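Local coordinates for abhydrolase domain-containing protein (Exiguobacterium antarcticum, PDB 5H3H) that is an esterase of the alpha/beta hydrolase fold that probably uses a serine nucleophile and may also act as a perhydrolase, at residues 69-74 with 197-202; 125-130 with 135-140. All blocks are in the same frame, centred on the assembly; numbering follows the deposited sequence.

Contact 1. Residues 69-74 with 197-202; sequences YDYTTM and RDEDLR
Glu199 reaches across to the start of helix 71-85 and lies along the ring of Tyr71. Its CB lies over the CD2-CE2 side of the ring, 3.7 Å from Tyr71 CE2. CG is the atom that sits over the ring, 3.7 Å from the centroid and 11° off the normal, a CH-pi contact on one face. The bend at chi2 (-91°) carries CD along the ring to the root of the tyrosine, 3.6 Å from Tyr71 CB, and a chi3 near zero leaves the carboxylate almost parallel to the aromatic plane, the two being 6° apart. OE1 lies beside that root, 3.7 Å from Tyr71 CB. OE2 goes furthest and accepts the backbone N-H of Tyr71, with Tyr71 N and Glu199 OE2 2.8 Å apart and a nearly straight bond that meets the oxygen from above the carboxylate plane. The two side chains therefore run past each other in opposite directions, and one residue is held at both its ring and its backbone N.

At the same helix end Asp70 is the N-cap. Its OD2 accepts from Thr73 N at 2.9 Å, and Thr73 OG1 donates to OD1 on the syn side, which fixes the rotation of the carboxylate. The two acids lie near one another, Asp70 OD2 and Glu199 OE2 being 5.1 Å apart; the helix N-terminus would be expected to ease that like-charge pairing. On the partner segment, Asp200 and Arg202 form an Asx turn and a salt bridge. The arrangement is an N-capped helix start with a further acid bound to its first turn, joining helix 71-85 of the alpha/beta hydrolase core to the loop that leaves helix 186-198, where Tyr71 packs on Met97 and Leu196 of the ethaneperoxoic acid pocket.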
# COMPACT_ATOMS: atom_id res chain seq x y z
N TYR B 69 10.41 17.03 -4.05
CA TYR B 69 9.31 17.34 -4.98
C TYR B 69 8.94 16.16 -5.86
O TYR B 69 7.99 16.25 -6.66
CB TYR B 69 9.66 18.63 -5.77
CG TYR B 69 9.78 19.83 -4.86
CD1 TYR B 69 8.68 20.59 -4.55
CD2 TYR B 69 10.96 20.14 -4.24
CE1 TYR B 69 8.77 21.65 -3.68
CE2 TYR B 69 11.06 21.17 -3.38
CZ TYR B 69 9.97 21.96 -3.12
OH TYR B 69 10.02 23.00 -2.23
N ASP B 70 9.69 15.06 -5.69
CA ASP B 70 9.42 13.77 -6.35
C ASP B 70 8.11 13.24 -5.82
O ASP B 70 7.65 13.65 -4.72
CB ASP B 70 10.57 12.79 -6.08
CG ASP B 70 10.79 12.55 -4.57
OD1 ASP B 70 11.42 13.42 -3.93
OD2 ASP B 70 10.27 11.54 -4.03
N TYR B 71 7.41 12.47 -6.62
CA TYR B 71 6.01 12.09 -6.25
C TYR B 71 6.02 11.20 -5.03
O TYR B 71 5.08 11.26 -4.23
CB TYR B 71 5.28 11.40 -7.38
CG TYR B 71 4.86 12.29 -8.55
CD1 TYR B 71 5.17 13.66 -8.61
CD2 TYR B 71 4.21 11.76 -9.65
CE1 TYR B 71 4.81 14.44 -9.72
CE2 TYR B 71 3.85 12.55 -10.75
CZ TYR B 71 4.17 13.88 -10.77
OH TYR B 71 3.79 14.68 -11.83
N THR B 72 7.07 10.39 -4.87
CA THR B 72 7.17 9.57 -3.64
C THR B 72 7.11 10.46 -2.40
O THR B 72 6.27 10.25 -1.57
CB THR B 72 8.43 8.68 -3.59
OG1 THR B 72 8.38 7.73 -4.66
CG2 THR B 72 8.54 7.94 -2.23
N THR B 73 8.02 11.43 -2.27
CA THR B 73 8.01 12.32 -1.10
C THR B 73 6.70 13.11 -1.02
O THR B 73 6.19 13.35 0.02
CB THR B 73 9.19 13.36 -1.12
OG1 THR B 73 10.47 12.70 -1.25
CG2 THR B 73 9.21 14.18 0.17
N MET B 74 6.20 13.61 -2.14
CA MET B 74 4.92 14.38 -2.16
C MET B 74 3.72 13.55 -1.67
O MET B 74 2.86 14.06 -0.96
CB MET B 74 4.63 14.83 -3.61
CG MET B 74 5.57 15.89 -4.22
SD MET B 74 5.35 17.56 -3.54
CE MET B 74 6.39 17.26 -2.14
N ARG B 197 8.78 15.94 -15.46
CA ARG B 197 9.45 15.45 -16.61
C ARG B 197 9.67 13.94 -16.51
O ARG B 197 9.50 13.24 -17.50
CB ARG B 197 10.74 16.24 -16.90
CG ARG B 197 12.04 15.87 -16.27
CD ARG B 197 13.17 15.83 -17.33
NE ARG B 197 14.11 16.91 -17.15
CZ ARG B 197 15.05 16.98 -16.21
NH1 ARG B 197 15.23 16.03 -15.29
NH2 ARG B 197 15.82 18.05 -16.19
N ASP B 198 10.00 13.47 -15.32
CA ASP B 198 10.65 12.17 -15.15
C ASP B 198 9.75 11.06 -14.61
O ASP B 198 10.05 9.90 -14.84
CB ASP B 198 11.84 12.26 -14.21
CG ASP B 198 13.03 13.00 -14.80
OD1 ASP B 198 13.14 13.24 -16.03
OD2 ASP B 198 13.89 13.37 -14.00
N GLU B 199 8.68 11.39 -13.90
CA GLU B 199 7.88 10.40 -13.19
C GLU B 199 7.03 9.59 -14.18
O GLU B 199 6.57 10.11 -15.18
CB GLU B 199 6.98 11.05 -12.14
CG GLU B 199 7.70 11.68 -10.97
CD GLU B 199 7.91 10.75 -9.78
OE1 GLU B 199 7.47 9.59 -9.80
OE2 GLU B 199 8.51 11.19 -8.80
N ASP B 200 6.83 8.31 -13.89
CA ASP B 200 6.19 7.39 -14.82
C ASP B 200 5.38 6.39 -13.99
O ASP B 200 5.96 5.55 -13.31
CB ASP B 200 7.27 6.68 -15.70
CG ASP B 200 6.75 5.39 -16.45
OD1 ASP B 200 5.52 5.04 -16.43
OD2 ASP B 200 7.59 4.71 -17.07
N LEU B 201 4.06 6.51 -14.02
CA LEU B 201 3.20 5.64 -13.23
C LEU B 201 2.55 4.53 -14.05
O LEU B 201 1.59 3.92 -13.57
CB LEU B 201 2.09 6.46 -12.54
CG LEU B 201 2.57 7.67 -11.72
CD1 LEU B 201 1.40 8.45 -11.17
CD2 LEU B 201 3.48 7.26 -10.57
N ARG B 202 3.07 4.20 -15.24
CA ARG B 202 2.37 3.21 -16.10
C ARG B 202 2.16 1.83 -15.42
O ARG B 202 1.06 1.32 -15.37
CB ARG B 202 3.04 3.05 -17.48
CG ARG B 202 2.66 4.22 -18.39
CD ARG B 202 3.40 4.16 -19.69
NE ARG B 202 4.83 4.23 -19.41
CZ ARG B 202 5.79 3.94 -20.27
NH1 ARG B 202 5.48 3.61 -21.54
NH2 ARG B 202 7.08 4.02 -19.88

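Contact 2. Residues 125-130 with 135-140; sequences PVFTQR and YGMTKD
The guanidinium of Arg130 has Val126 CG1 over one face and Lys139 CE over the opposite one, both offset toward the rim; the Lys139 carbon is 4.0 Å from Arg130 NH1. At the edge, close to the guanidinium plane, NH1 donates to Thr128 OG1 at 2.6 Å and also to Gln129 O, so two bonds from one nitrogen fix how the group is turned. The extended lysine crosses it at about a right angle. The Phe127 ring meets Met137 in an oblique Met-aromatic contact, with SD 4.0 Å from Phe127 CE2.

Gln129 makes the two hydrogen bonds across the contact. Its backbone N donates to Met137 O at 3.0 Å, and that carbonyl also receives a CA-H contact from Thr128. With CG beside the backbone N (chi1 -53°) and a modest bend at chi2, the side chain runs alongside the 135-136 backbone and NE2 reaches Gly136 O at 3.0 Å, in the carbonyl plane and on a lone pair. Phe127 O and Tyr135 O are buried without a partner.

This loop follows strand 114-120 and leads into helix 139-149, whose Val142 packs on Thr128, Met137 and Phe127, which lines the ethaneperoxoic acid pocket; Leu196 of helix 186-198 touches Phe127, and Tyr135 rests on helix 225-234.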
# COMPACT_ATOMS: atom_id res chain seq x y z
N PRO B 125 -0.67 8.59 -17.05
CA PRO B 125 0.45 8.00 -16.22
C PRO B 125 1.84 8.59 -16.35
O PRO B 125 2.72 8.29 -15.51
CB PRO B 125 0.52 6.52 -16.70
CG PRO B 125 -0.34 6.46 -17.93
CD PRO B 125 -1.42 7.52 -17.74
N VAL B 126 2.05 9.40 -17.39
CA VAL B 126 3.30 10.09 -17.59
C VAL B 126 2.92 11.39 -18.23
O VAL B 126 2.01 11.47 -19.04
CB VAL B 126 4.26 9.38 -18.56
CG1 VAL B 126 5.71 9.71 -18.22
CG2 VAL B 126 4.06 7.87 -18.61
N PHE B 127 3.62 12.43 -17.84
CA PHE B 127 3.35 13.78 -18.40
C PHE B 127 4.12 14.02 -19.71
O PHE B 127 3.76 14.90 -20.48
CB PHE B 127 3.73 14.85 -17.34
CG PHE B 127 3.47 16.28 -17.76
CD1 PHE B 127 2.18 16.73 -17.95
CD2 PHE B 127 4.53 17.17 -17.93
CE1 PHE B 127 1.93 18.03 -18.30
CE2 PHE B 127 4.30 18.46 -18.27
CZ PHE B 127 2.98 18.92 -18.45
N THR B 128 5.21 13.30 -19.88
CA THR B 128 6.10 13.46 -21.04
C THR B 128 6.15 12.16 -21.88
O THR B 128 5.79 11.08 -21.40
CB THR B 128 7.51 13.95 -20.61
OG1 THR B 128 8.10 13.05 -19.63
CG2 THR B 128 7.36 15.37 -20.04
N GLN B 129 6.53 12.29 -23.15
CA GLN B 129 6.50 11.13 -24.08
C GLN B 129 7.56 10.10 -23.70
O GLN B 129 8.57 10.43 -23.07
CB GLN B 129 6.71 11.58 -25.52
CG GLN B 129 5.76 12.67 -25.96
CD GLN B 129 5.42 12.63 -27.45
OE1 GLN B 129 6.04 11.89 -28.23
NE2 GLN B 129 4.42 13.42 -27.84
N ARG B 130 7.28 8.84 -24.00
CA ARG B 130 8.19 7.72 -23.72
C ARG B 130 8.01 6.69 -24.82
O ARG B 130 7.03 6.75 -25.58
CB ARG B 130 7.88 7.01 -22.41
CG ARG B 130 8.11 7.80 -21.14
CD ARG B 130 9.55 7.87 -20.64
NE ARG B 130 9.53 8.52 -19.32
CZ ARG B 130 9.29 9.81 -19.12
NH1 ARG B 130 9.05 10.64 -20.14
NH2 ARG B 130 9.26 10.29 -17.88
N TYR B 135 2.51 10.62 -26.36
CA TYR B 135 1.57 11.67 -26.00
C TYR B 135 2.22 12.61 -24.99
O TYR B 135 2.88 12.13 -24.07
CB TYR B 135 0.34 11.10 -25.31
CG TYR B 135 -0.20 9.78 -25.80
CD1 TYR B 135 -0.96 9.70 -26.98
CD2 TYR B 135 -0.01 8.61 -25.04
CE1 TYR B 135 -1.50 8.49 -27.40
CE2 TYR B 135 -0.54 7.40 -25.45
CZ TYR B 135 -1.29 7.33 -26.62
OH TYR B 135 -1.80 6.10 -27.02
N GLY B 136 2.03 13.91 -25.19
CA GLY B 136 2.41 14.96 -24.22
C GLY B 136 3.64 15.74 -24.64
O GLY B 136 4.17 15.55 -25.70
N MET B 137 4.09 16.61 -23.77
CA MET B 137 5.33 17.30 -23.99
C MET B 137 6.48 16.29 -24.06
O MET B 137 6.39 15.24 -23.47
CB MET B 137 5.55 18.30 -22.85
CG MET B 137 4.51 19.40 -22.80
SD MET B 137 4.98 20.66 -21.57
CE MET B 137 3.54 21.70 -21.81
N THR B 138 7.54 16.57 -24.80
CA THR B 138 8.69 15.68 -24.78
C THR B 138 9.40 16.15 -23.57
O THR B 138 9.04 17.21 -23.02
CB THR B 138 9.58 15.87 -26.01
OG1 THR B 138 10.00 17.25 -26.08
CG2 THR B 138 8.79 15.55 -27.26
N LYS B 139 10.40 15.39 -23.13
CA LYS B 139 11.29 15.84 -22.07
C LYS B 139 11.99 17.16 -22.34
O LYS B 139 12.24 17.96 -21.40
CB LYS B 139 12.37 14.81 -21.81
CG LYS B 139 11.98 13.89 -20.72
CD LYS B 139 13.11 12.94 -20.45
CE LYS B 139 12.75 12.02 -19.30
NZ LYS B 139 13.81 10.99 -19.18
N ASP B 140 12.34 17.41 -23.60
CA ASP B 140 13.04 18.64 -23.92
C ASP B 140 12.08 19.87 -23.83
O ASP B 140 12.52 20.96 -23.39
CB ASP B 140 13.83 18.51 -25.25
CG ASP B 140 14.87 17.33 -25.24
OD1 ASP B 140 15.30 16.84 -24.15
OD2 ASP B 140 15.26 16.86 -26.33

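In the fold
Contacts 1 and 2 have centres 13 Å apart and meet directly through the chain leaving helix 186-198. Thr128 OG1 lies 2.6 Å from Arg197 O and Pro125 O 2.7 Å from Leu201 N, both probable hydrogen bonds, while Val126 CG1 packs 3.2 Å from Glu199 O. In sequence, both segments of contact 2 fall between the two of contact 1. Both contacts lie close to the bound ethaneperoxoic acid: Phe127 of contact 2 belongs to its pocket, with the side chain about 4 Å from the ligand, and the Tyr71 side chain is about 7 Å away. Both side chains lie near the probable Ser96-His248-Asp220 catalytic triad without touching it.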